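Local coordinates for protein xylan esterase 1 (Thermoanaerobacterium sp. 'JW/SL YS485', PDB 3FCY) that probably removes acetyl groups from xylan by ester hydrolysis, as a six-chain carbohydrate esterase of family CE7 with an alpha/beta-hydrolase fold, at residues A[255-258]-A[259-263]; A[276-279]-A[280-283]; A[265-268]-A[269-273]; A[30-34]-A[35-39]. All blocks are in the same frame, centred on the assembly; numbering follows the deposited sequence.

How the interactions relate
All four contacts are local, interaction 1 at a helix end and the others at helix starts, in the single alpha/beta-hydrolase domain. Along the chain the order is interaction 4, then 1, 3 and 2. Interactions 1 and 3, on the successive helices 251-260 and 267-274, have centres about 11 Å apart and touch: D261 and Y256 bond to R266, and the F257 and F271 rings meet. Interaction 2 adjoins interaction 3 in sequence, with centres about 16 Å apart, and carries the chain inward onto helix 279-282. Interaction 4, at the modelled N terminus, lies about 20 Å from interaction 2 and 29 Å from interaction 1, centre to centre. Interaction 1 alone meets neighbouring subunits.

Interaction 1. Residues A[255-258]-A[259-263]; sequences DYFR and LFDPR
F260 packs over Y256, one turn before it in the chain, in the last turn of helix 251-260, where an alpha/beta-hydrolase domain faces neighbouring subunits. F260 CB stands over one face of the phenol ring, 4.1 Å from the Y256 ring centroid and 20° off its normal, which meets the geometry of a CH-pi contact. Y256 CD1 and F260 CD2 approach to 3.5 Å. The ring planes are inclined at 35°, so the aromatic pair is oblique. With CG anti to the backbone N (chi1 -180°), the Y256 ring sits beside its own carbonyl carbon, and that carbonyl receives the backbone bond from F260: F260 N lies 2.7 Å from Y256 O.

On the neighbouring flank F257 and D261 run side by side. The carboxylate oxygen D261 OD2 is 3.6 Å from F257 CE1, while D261 O lies in the ring plane at the edge of F257.

In the second shell, D261 is the first residue to leave helical backbone angles, and its OD2 accepts from R266 N and its OD1 from E265 N, tying the end of helix 251-260 to the start of the next helix. Y256 OH is bonded to D169 and to R266 NH2. R258 turns outward to a salt bridge with E328 and a cation-pi contact with Y325, both of the second subunit. One step before the F260 bond, L259 N donates to D255 O at 3.0 Å, and L259 CG rests 3.4 Å from that same D255 O.

Interaction 2. Residues A[276-279]-A[280-283]; sequences YIDV and KNLA
D278 takes the N-cap position of the short helix 279-282, and the K280 side chain folds back over its carboxylate. Here the contact is tight. D278 CG is anti to the backbone N (chi1 -178°), which brings OD1 to the start of the helix, where it accepts from K280 N at 3.0 Å as a capping bond. The backbone adds N281 N to D278 O, 2.8 Å long with an N-H...O angle of 155°. The other carboxylate oxygen, D278 OD2, forms a salt bridge to K280 NZ at 2.9 Å. Both lysine nitrogens come from above the carboxylate plane, the ammonium 55° out of it. K280 CG also presses to 3.3 Å from D278 OD1, and the chain bends only at its last torsion, which turns NZ to the carboxylate.

NZ is gripped further by N281 OD1, 3.1 Å from K280 NZ, and by N44 O; N281 ND2 donates to G275 O, and OD1 of D278 has a second donor in D236 N. Several bonds therefore hold a buried ion pair, which probably offsets the cost of burying it.

The opposite part of the turn is looser, though no less buried. L282 N makes only a weak bond to V279 O, and the V279 and L282 side chains do not meet but pack separately against F181 of helix 176-192, with L215 and A216 of helix 209-220 as further neighbours. What closes the helix there is backbone: A283 N donates to V279 O at 2.9 Å.

Interaction 3. Residues A[265-268]-A[269-273]; sequences EREN and EVFTK
T272 and N268 meet obliquely on the flank of helix 267-274 that meets the loop at P45, and the threonine hydroxyl turns back on the backbone. T272 OG1, anti to its own carbonyl carbon (chi1 -65°), is placed by that torsion to donate to N268 O over 2.6 Å, a hydroxyl-to-backbone bond reaching four residues back. That carbonyl also takes T272 N, at 2.9 Å from N268 O, and the two donors reach it from opposite faces of its plane.

One residue back, E267 crosses F271. Its CG lies at the ring edge, in the plane, 3.8 Å from F271 CD1, while the carboxylate plane stands 80° to the ring. The aliphatic part of the glutamate does the touching; its OE1 accepts from H264 ND1.

R266 and E269 cross at about a right angle, their guanidinium and carboxylate planes 68° apart. The charged atoms R266 NH1 and E269 OE1 are 5.1 Å apart, too far for a direct salt bridge. A water bridges them, lying in the guanidinium plane: it accepts from R266 NH1 at 3.0 Å and donates to E269 OE1 at 2.7 Å. The other terminal nitrogen, R266 NH2, serves Y256 OH and F260 O, so the arginine links two helices.

In the backbone, F271 N donates to E267 O at 3.0 Å, almost straight. On the inner side V270 faces Y256 and F257, and F271 meets Y237 and K238 of helix 237-242. The arrangement is that of the first two turns of an alpha helix, with R266 at the N-cap position, packed beside the preceding helix 251-260.

Interaction 4. Residues A[30-34]-A[35-39]; sequences FDMPL and QKLRE
P33 O receives both K36 N and L37 N, opening the short helix 34-37, with P33 in the N-cap position, near the start of the modelled chain. K36 N lies 2.8 Å from P33 O, well above the carbonyl plane, whereas L37 N, 3.0 Å from P33 O, sits in the plane. Next in line, R38 N donates to L34 O at 3.1 Å with a nearly straight N-H...O angle of 169°.

Before the helix, both carboxylate oxygens of D31 have partners. M32 N donates to the anti lone pair of D31 OD1, and OD1 also forms a salt bridge with R239. D31 OD2 bonds to S304 OG of helix 303-310. The side chain of D31 lies about 8 Å from that of D298, predicted to be in the charge relay system, so the lead-in segment sits near the probable active site.

Apolar contacts fill the rest. M32 CG sits between the backbone N and the carbonyl carbon (chi1 57°), which sends it against L37: M32 CG and L37 CD2 are 3.4 Å apart, tighter than ordinary van der Waals contact. L37, the one buried residue, also packs on S304 and F307. L34 CD1 lies over one face of the R38 guanidinium, 3.7 Å from R38 NE.

Interaction 1. Residues A[255-258]-A[259-263]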
loop_
_atom_site.group_PDB
_atom_site.type_symbol
_atom_site.label_atom_id
_atom_site.label_comp_id
_atom_site.label_asym_id
_atom_site.label_seq_id
_atom_site.Cartn_x
_atom_site.Cartn_y
_atom_site.Cartn_z
ATOM N N ASP A 255 -6.553 -17.431 10.700
ATOM C CA ASP A 255 -5.807 -18.554 10.130
ATOM C C ASP A 255 -6.371 -19.870 10.648
ATOM O O ASP A 255 -6.534 -20.832 9.893
ATOM C CB ASP A 255 -4.321 -18.491 10.507
ATOM C CG ASP A 255 -3.593 -17.313 9.873
ATOM O OD1 ASP A 255 -4.145 -16.679 8.950
ATOM O OD2 ASP A 255 -2.454 -17.034 10.302
ATOM N N TYR A 256 -6.657 -19.914 11.946
ATOM C CA TYR A 256 -7.197 -21.123 12.548
ATOM C C TYR A 256 -8.471 -21.593 11.852
ATOM O O TYR A 256 -8.567 -22.744 11.431
ATOM C CB TYR A 256 -7.500 -20.917 14.031
ATOM C CG TYR A 256 -8.051 -22.174 14.650
ATOM C CD1 TYR A 256 -7.204 -23.213 15.036
ATOM C CD2 TYR A 256 -9.426 -22.365 14.769
ATOM C CE1 TYR A 256 -7.713 -24.413 15.519
ATOM C CE2 TYR A 256 -9.947 -23.563 15.250
ATOM C CZ TYR A 256 -9.087 -24.581 15.622
ATOM O OH TYR A 256 -9.603 -25.766 16.093
ATOM N N PHE A 257 -9.456 -20.707 11.749
ATOM C CA PHE A 257 -10.715 -21.061 11.104
ATOM C C PHE A 257 -10.530 -21.447 9.637
ATOM O O PHE A 257 -11.104 -22.431 9.169
ATOM C CB PHE A 257 -11.712 -19.904 11.221
ATOM C CG PHE A 257 -12.429 -19.857 12.541
ATOM C CD1 PHE A 257 -13.420 -20.790 12.842
ATOM C CD2 PHE A 257 -12.096 -18.900 13.500
ATOM C CE1 PHE A 257 -14.069 -20.771 14.079
ATOM C CE2 PHE A 257 -12.740 -18.875 14.739
ATOM C CZ PHE A 257 -13.726 -19.812 15.029
ATOM N N ARG A 258 -9.726 -20.677 8.913
ATOM C CA ARG A 258 -9.485 -20.955 7.503
ATOM C C ARG A 258 -8.950 -22.366 7.288
ATOM O O ARG A 258 -9.332 -23.050 6.334
ATOM C CB ARG A 258 -8.494 -19.940 6.919
ATOM C CG ARG A 258 -9.095 -18.566 6.605
ATOM C CD ARG A 258 -8.020 -17.554 6.205
ATOM N NE ARG A 258 -7.330 -17.897 4.962
ATOM C CZ ARG A 258 -7.760 -17.577 3.742
ATOM N NH1 ARG A 258 -8.890 -16.899 3.583
ATOM N NH2 ARG A 258 -7.055 -17.935 2.677
ATOM N N LEU A 259 -8.081 -22.807 8.190
ATOM C CA LEU A 259 -7.465 -24.121 8.075
ATOM C C LEU A 259 -8.177 -25.274 8.763
ATOM O O LEU A 259 -8.210 -26.383 8.234
ATOM C CB LEU A 259 -6.034 -24.064 8.606
ATOM C CG LEU A 259 -5.044 -23.155 7.880
ATOM C CD1 LEU A 259 -3.810 -22.954 8.757
ATOM C CD2 LEU A 259 -4.666 -23.774 6.546
ATOM N N PHE A 260 -8.746 -25.013 9.935
ATOM C CA PHE A 260 -9.384 -26.061 10.721
ATOM C C PHE A 260 -10.902 -26.040 10.863
ATOM O O PHE A 260 -11.488 -27.006 11.346
ATOM C CB PHE A 260 -8.723 -26.083 12.100
ATOM C CG PHE A 260 -7.231 -26.236 12.036
ATOM C CD1 PHE A 260 -6.661 -27.457 11.689
ATOM C CD2 PHE A 260 -6.396 -25.144 12.246
ATOM C CE1 PHE A 260 -5.273 -27.590 11.548
ATOM C CE2 PHE A 260 -5.012 -25.262 12.109
ATOM C CZ PHE A 260 -4.448 -26.486 11.757
ATOM N N ASP A 261 -11.543 -24.956 10.451
ATOM C CA ASP A 261 -12.999 -24.877 10.542
ATOM C C ASP A 261 -13.467 -23.785 9.592
ATOM O O ASP A 261 -14.055 -22.787 10.009
ATOM C CB ASP A 261 -13.419 -24.568 11.984
ATOM C CG ASP A 261 -14.922 -24.679 12.194
ATOM O OD1 ASP A 261 -15.553 -25.525 11.523
ATOM O OD2 ASP A 261 -15.469 -23.934 13.039
ATOM N N PRO A 262 -13.216 -23.974 8.288
ATOM C CA PRO A 262 -13.585 -23.022 7.237
ATOM C C PRO A 262 -15.037 -22.573 7.198
ATOM O O PRO A 262 -15.315 -21.419 6.875
ATOM C CB PRO A 262 -13.148 -23.733 5.957
ATOM C CG PRO A 262 -13.295 -25.174 6.304
ATOM C CD PRO A 262 -12.695 -25.218 7.692
ATOM N N ARG A 263 -15.967 -23.462 7.523
ATOM C CA ARG A 263 -17.369 -23.067 7.501
ATOM C C ARG A 263 -17.926 -22.763 8.887
ATOM O O ARG A 263 -19.139 -22.631 9.069
ATOM C CB ARG A 263 -18.215 -24.128 6.794
ATOM C CG ARG A 263 -17.826 -24.298 5.326
ATOM C CD ARG A 263 -18.953 -24.882 4.490
ATOM N NE ARG A 263 -19.474 -26.127 5.045
ATOM C CZ ARG A 263 -18.741 -27.209 5.284
ATOM N NH1 ARG A 263 -17.440 -27.210 5.020
ATOM N NH2 ARG A 263 -19.313 -28.298 5.782
#

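Interaction 2. Residues A[276-279]-A[280-283]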
loop_
_atom_site.group_PDB
_atom_site.type_symbol
_atom_site.label_atom_id
_atom_site.label_comp_id
_atom_site.label_asym_id
_atom_site.label_seq_id
_atom_site.Cartn_x
_atom_site.Cartn_y
_atom_site.Cartn_z
ATOM N N TYR A 276 -11.074 -19.244 28.051
ATOM C CA TYR A 276 -10.204 -19.566 29.177
ATOM C C TYR A 276 -9.041 -18.592 29.300
ATOM O O TYR A 276 -8.530 -18.362 30.401
ATOM C CB TYR A 276 -9.637 -20.979 29.039
ATOM C CG TYR A 276 -10.629 -22.082 29.307
ATOM C CD1 TYR A 276 -11.237 -22.214 30.559
ATOM C CD2 TYR A 276 -10.944 -23.010 28.320
ATOM C CE1 TYR A 276 -12.134 -23.253 30.818
ATOM C CE2 TYR A 276 -11.838 -24.047 28.567
ATOM C CZ TYR A 276 -12.428 -24.164 29.816
ATOM O OH TYR A 276 -13.310 -25.194 30.050
ATOM N N ILE A 277 -8.615 -18.030 28.172
ATOM C CA ILE A 277 -7.497 -17.097 28.183
ATOM C C ILE A 277 -7.895 -15.698 27.735
ATOM O O ILE A 277 -7.079 -14.947 27.196
ATOM C CB ILE A 277 -6.328 -17.616 27.307
ATOM C CG1 ILE A 277 -6.797 -17.835 25.865
ATOM C CG2 ILE A 277 -5.794 -18.923 27.892
ATOM C CD1 ILE A 277 -5.684 -18.254 24.919
ATOM N N ASP A 278 -9.162 -15.364 27.961
ATOM C CA ASP A 278 -9.708 -14.054 27.623
ATOM C C ASP A 278 -9.593 -13.236 28.908
ATOM O O ASP A 278 -10.348 -13.472 29.859
ATOM C CB ASP A 278 -11.183 -14.197 27.227
ATOM C CG ASP A 278 -11.813 -12.881 26.809
ATOM O OD1 ASP A 278 -11.258 -11.817 27.148
ATOM O OD2 ASP A 278 -12.874 -12.910 26.149
ATOM N N VAL A 279 -8.658 -12.289 28.950
ATOM C CA VAL A 279 -8.465 -11.483 30.156
ATOM C C VAL A 279 -9.712 -10.767 30.661
ATOM O O VAL A 279 -9.807 -10.452 31.851
ATOM C CB VAL A 279 -7.332 -10.434 29.986
ATOM C CG1 VAL A 279 -6.007 -11.144 29.772
ATOM C CG2 VAL A 279 -7.644 -9.488 28.833
ATOM N N LYS A 280 -10.675 -10.511 29.780
ATOM C CA LYS A 280 -11.887 -9.838 30.224
ATOM C C LYS A 280 -12.635 -10.757 31.190
ATOM O O LYS A 280 -13.451 -10.291 31.983
ATOM C CB LYS A 280 -12.791 -9.481 29.037
ATOM C CG LYS A 280 -13.861 -10.515 28.732
ATOM C CD LYS A 280 -14.739 -10.083 27.575
ATOM C CE LYS A 280 -15.912 -11.033 27.404
ATOM N NZ LYS A 280 -15.469 -12.455 27.332
ATOM N N ASN A 281 -12.354 -12.060 31.124
ATOM C CA ASN A 281 -13.014 -13.020 32.010
ATOM C C ASN A 281 -12.298 -13.119 33.357
ATOM O O ASN A 281 -12.920 -13.404 34.381
ATOM C CB ASN A 281 -13.085 -14.413 31.369
ATOM C CG ASN A 281 -14.043 -14.475 30.184
ATOM O OD1 ASN A 281 -15.017 -13.727 30.114
ATOM N ND2 ASN A 281 -13.777 -15.387 29.255
ATOM N N LEU A 282 -10.990 -12.890 33.353
ATOM C CA LEU A 282 -10.197 -12.939 34.577
ATOM C C LEU A 282 -10.299 -11.614 35.332
ATOM O O LEU A 282 -10.119 -11.562 36.547
ATOM C CB LEU A 282 -8.724 -13.204 34.240
ATOM C CG LEU A 282 -8.300 -14.614 33.828
ATOM C CD1 LEU A 282 -6.850 -14.611 33.353
ATOM C CD2 LEU A 282 -8.472 -15.550 35.019
ATOM N N ALA A 283 -10.592 -10.551 34.592
ATOM C CA ALA A 283 -10.685 -9.202 35.136
ATOM C C ALA A 283 -11.435 -9.047 36.457
ATOM O O ALA A 283 -11.048 -8.230 37.292
ATOM C CB ALA A 283 -11.289 -8.273 34.093
#

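Interaction 3. Residues A[265-268]-A[269-273]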
loop_
_atom_site.group_PDB
_atom_site.type_symbol
_atom_site.label_atom_id
_atom_site.label_comp_id
_atom_site.label_asym_id
_atom_site.label_seq_id
_atom_site.Cartn_x
_atom_site.Cartn_y
_atom_site.Cartn_z
ATOM N N GLU A 265 -18.206 -24.539 11.730
ATOM C CA GLU A 265 -19.105 -25.519 12.315
ATOM C C GLU A 265 -18.805 -25.711 13.799
ATOM O O GLU A 265 -19.615 -26.273 14.532
ATOM C CB GLU A 265 -18.976 -26.850 11.571
ATOM C CG GLU A 265 -19.530 -26.806 10.155
ATOM C CD GLU A 265 -19.330 -28.105 9.398
ATOM O OE1 GLU A 265 -19.997 -28.293 8.357
ATOM O OE2 GLU A 265 -18.500 -28.932 9.834
ATOM N N ARG A 266 -17.642 -25.234 14.238
ATOM C CA ARG A 266 -17.244 -25.356 15.642
ATOM C C ARG A 266 -16.952 -23.983 16.245
ATOM O O ARG A 266 -16.232 -23.868 17.232
ATOM C CB ARG A 266 -16.001 -26.245 15.757
ATOM C CG ARG A 266 -16.179 -27.629 15.147
ATOM C CD ARG A 266 -14.936 -28.485 15.312
ATOM N NE ARG A 266 -13.781 -27.953 14.591
ATOM C CZ ARG A 266 -12.695 -27.453 15.173
ATOM N NH1 ARG A 266 -12.606 -27.405 16.496
ATOM N NH2 ARG A 266 -11.680 -27.024 14.429
ATOM N N GLU A 267 -17.530 -22.948 15.649
ATOM C CA GLU A 267 -17.323 -21.575 16.092
ATOM C C GLU A 267 -17.526 -21.331 17.586
ATOM O O GLU A 267 -16.621 -20.838 18.264
ATOM C CB GLU A 267 -18.232 -20.637 15.299
ATOM C CG GLU A 267 -18.059 -19.172 15.653
ATOM C CD GLU A 267 -18.896 -18.277 14.775
ATOM O OE1 GLU A 267 -18.672 -18.284 13.545
ATOM O OE2 GLU A 267 -19.777 -17.569 15.309
ATOM N N ASN A 268 -18.703 -21.671 18.103
ATOM C CA ASN A 268 -18.981 -21.451 19.520
ATOM C C ASN A 268 -18.013 -22.198 20.431
ATOM O O ASN A 268 -17.589 -21.665 21.457
ATOM C CB ASN A 268 -20.421 -21.845 19.866
ATOM C CG ASN A 268 -20.788 -21.485 21.295
ATOM O OD1 ASN A 268 -20.651 -20.333 21.710
ATOM N ND2 ASN A 268 -21.250 -22.468 22.054
ATOM N N GLU A 269 -17.658 -23.423 20.060
ATOM C CA GLU A 269 -16.730 -24.205 20.869
ATOM C C GLU A 269 -15.334 -23.587 20.838
ATOM O O GLU A 269 -14.616 -23.600 21.836
ATOM C CB GLU A 269 -16.640 -25.642 20.359
ATOM C CG GLU A 269 -17.958 -26.390 20.315
ATOM C CD GLU A 269 -17.762 -27.852 19.963
ATOM O OE1 GLU A 269 -17.015 -28.134 18.998
ATOM O OE2 GLU A 269 -18.354 -28.719 20.645
ATOM N N VAL A 270 -14.951 -23.058 19.681
ATOM C CA VAL A 270 -13.641 -22.441 19.533
ATOM C C VAL A 270 -13.525 -21.194 20.406
ATOM O O VAL A 270 -12.593 -21.070 21.202
ATOM C CB VAL A 270 -13.367 -22.063 18.057
ATOM C CG1 VAL A 270 -12.077 -21.259 17.948
ATOM C CG2 VAL A 270 -13.261 -23.329 17.219
ATOM N N PHE A 271 -14.476 -20.275 20.264
ATOM C CA PHE A 271 -14.434 -19.054 21.052
ATOM C C PHE A 271 -14.672 -19.287 22.539
ATOM O O PHE A 271 -14.165 -18.538 23.369
ATOM C CB PHE A 271 -15.420 -18.026 20.497
ATOM C CG PHE A 271 -14.939 -17.357 19.241
ATOM C CD1 PHE A 271 -15.545 -17.616 18.014
ATOM C CD2 PHE A 271 -13.853 -16.488 19.280
ATOM C CE1 PHE A 271 -15.073 -17.019 16.844
ATOM C CE2 PHE A 271 -13.372 -15.886 18.115
ATOM C CZ PHE A 271 -13.983 -16.153 16.896
ATOM N N THR A 272 -15.431 -20.324 22.881
ATOM C CA THR A 272 -15.679 -20.628 24.287
ATOM C C THR A 272 -14.369 -21.102 24.902
ATOM O O THR A 272 -14.016 -20.715 26.015
ATOM C CB THR A 272 -16.746 -21.737 24.457
ATOM O OG1 THR A 272 -18.010 -21.262 23.974
ATOM C CG2 THR A 272 -16.884 -22.131 25.922
ATOM N N LYS A 273 -13.648 -21.941 24.168
ATOM C CA LYS A 273 -12.371 -22.450 24.645
ATOM C C LYS A 273 -11.378 -21.298 24.793
ATOM O O LYS A 273 -10.597 -21.257 25.750
ATOM C CB LYS A 273 -11.833 -23.502 23.682
ATOM C CG LYS A 273 -10.691 -24.316 24.249
ATOM C CD LYS A 273 -10.446 -25.548 23.398
ATOM C CE LYS A 273 -9.337 -26.413 23.972
ATOM N NZ LYS A 273 -9.152 -27.639 23.145
HETATM O O HOH W 1 -14.340 -28.027 18.926
#

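Interaction 4. Residues A[30-34]-A[35-39]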
loop_
_atom_site.group_PDB
_atom_site.type_symbol
_atom_site.label_atom_id
_atom_site.label_comp_id
_atom_site.label_asym_id
_atom_site.label_seq_id
_atom_site.Cartn_x
_atom_site.Cartn_y
_atom_site.Cartn_z
ATOM N N PHE A 30 -14.660 2.343 12.947
ATOM C CA PHE A 30 -14.500 0.869 12.821
ATOM C C PHE A 30 -14.949 0.168 14.102
ATOM O O PHE A 30 -14.883 -1.059 14.203
ATOM C CB PHE A 30 -13.041 0.520 12.507
ATOM C CG PHE A 30 -12.077 0.874 13.607
ATOM C CD1 PHE A 30 -11.899 0.025 14.698
ATOM C CD2 PHE A 30 -11.351 2.063 13.556
ATOM C CE1 PHE A 30 -11.013 0.354 15.723
ATOM C CE2 PHE A 30 -10.461 2.402 14.578
ATOM C CZ PHE A 30 -10.292 1.544 15.664
ATOM N N ASP A 31 -15.395 0.957 15.077
ATOM C CA ASP A 31 -15.886 0.424 16.346
ATOM C C ASP A 31 -16.982 1.354 16.867
ATOM O O ASP A 31 -17.125 2.479 16.389
ATOM C CB ASP A 31 -14.759 0.329 17.381
ATOM C CG ASP A 31 -14.991 -0.786 18.393
ATOM O OD1 ASP A 31 -16.159 -1.018 18.770
ATOM O OD2 ASP A 31 -14.008 -1.429 18.817
ATOM N N MET A 32 -17.750 0.886 17.846
ATOM C CA MET A 32 -18.838 1.679 18.413
ATOM C C MET A 32 -18.359 2.996 19.030
ATOM O O MET A 32 -17.199 3.129 19.415
ATOM C CB MET A 32 -19.586 0.856 19.466
ATOM C CG MET A 32 -18.705 0.329 20.592
ATOM S SD MET A 32 -19.637 -0.589 21.840
ATOM C CE MET A 32 -19.751 -2.211 21.070
ATOM N N PRO A 33 -19.257 3.992 19.124
ATOM C CA PRO A 33 -18.901 5.292 19.702
ATOM C C PRO A 33 -18.579 5.182 21.191
ATOM O O PRO A 33 -19.074 4.288 21.878
ATOM C CB PRO A 33 -20.142 6.138 19.431
ATOM C CG PRO A 33 -21.253 5.125 19.496
ATOM C CD PRO A 33 -20.672 3.972 18.709
ATOM N N LEU A 34 -17.747 6.098 21.679
ATOM C CA LEU A 34 -17.336 6.111 23.082
ATOM C C LEU A 34 -18.510 5.939 24.040
ATOM O O LEU A 34 -18.422 5.195 25.018
ATOM C CB LEU A 34 -16.601 7.417 23.400
ATOM C CG LEU A 34 -16.038 7.555 24.816
ATOM C CD1 LEU A 34 -15.058 6.420 25.097
ATOM C CD2 LEU A 34 -15.351 8.902 24.960
ATOM N N GLN A 35 -19.609 6.633 23.753
ATOM C CA GLN A 35 -20.805 6.561 24.583
ATOM C C GLN A 35 -21.196 5.111 24.850
ATOM O O GLN A 35 -21.572 4.752 25.967
ATOM C CB GLN A 35 -21.964 7.299 23.895
ATOM C CG GLN A 35 -22.184 6.881 22.440
ATOM C CD GLN A 35 -23.337 7.618 21.767
ATOM O OE1 GLN A 35 -23.357 8.851 21.709
ATOM N NE2 GLN A 35 -24.301 6.860 21.247
ATOM N N LYS A 36 -21.095 4.273 23.822
ATOM C CA LYS A 36 -21.453 2.867 23.958
ATOM C C LYS A 36 -20.307 1.988 24.466
ATOM O O LYS A 36 -20.544 0.945 25.074
ATOM C CB LYS A 36 -22.001 2.352 22.625
ATOM C CG LYS A 36 -23.317 3.029 22.260
ATOM C CD LYS A 36 -23.821 2.653 20.880
ATOM C CE LYS A 36 -25.113 3.404 20.567
ATOM N NZ LYS A 36 -25.570 3.203 19.163
ATOM N N LEU A 37 -19.068 2.408 24.221
ATOM C CA LEU A 37 -17.912 1.651 24.698
ATOM C C LEU A 37 -18.002 1.583 26.218
ATOM O O LEU A 37 -17.798 0.531 26.821
ATOM C CB LEU A 37 -16.607 2.348 24.304
ATOM C CG LEU A 37 -16.228 2.370 22.824
ATOM C CD1 LEU A 37 -15.028 3.283 22.619
ATOM C CD2 LEU A 37 -15.915 0.956 22.359
ATOM N N ARG A 38 -18.324 2.724 26.822
ATOM C CA ARG A 38 -18.455 2.846 28.272
ATOM C C ARG A 38 -19.356 1.768 28.877
ATOM O O ARG A 38 -19.158 1.358 30.018
ATOM C CB ARG A 38 -19.035 4.218 28.628
ATOM C CG ARG A 38 -18.276 5.417 28.074
ATOM C CD ARG A 38 -17.044 5.731 28.895
ATOM N NE ARG A 38 -16.451 7.016 28.522
ATOM C CZ ARG A 38 -15.307 7.478 29.020
ATOM N NH1 ARG A 38 -14.635 6.761 29.911
ATOM N NH2 ARG A 38 -14.834 8.652 28.623
ATOM N N GLU A 39 -20.342 1.311 28.110
ATOM C CA GLU A 39 -21.288 0.305 28.590
ATOM C C GLU A 39 -21.033 -1.121 28.093
ATOM O O GLU A 39 -21.600 -2.076 28.618
ATOM C CB GLU A 39 -22.703 0.720 28.190
ATOM C CG GLU A 39 -23.011 2.182 28.446
ATOM C CD GLU A 39 -23.869 2.392 29.672
ATOM O OE1 GLU A 39 -23.413 2.077 30.795
ATOM O OE2 GLU A 39 -25.010 2.873 29.504
#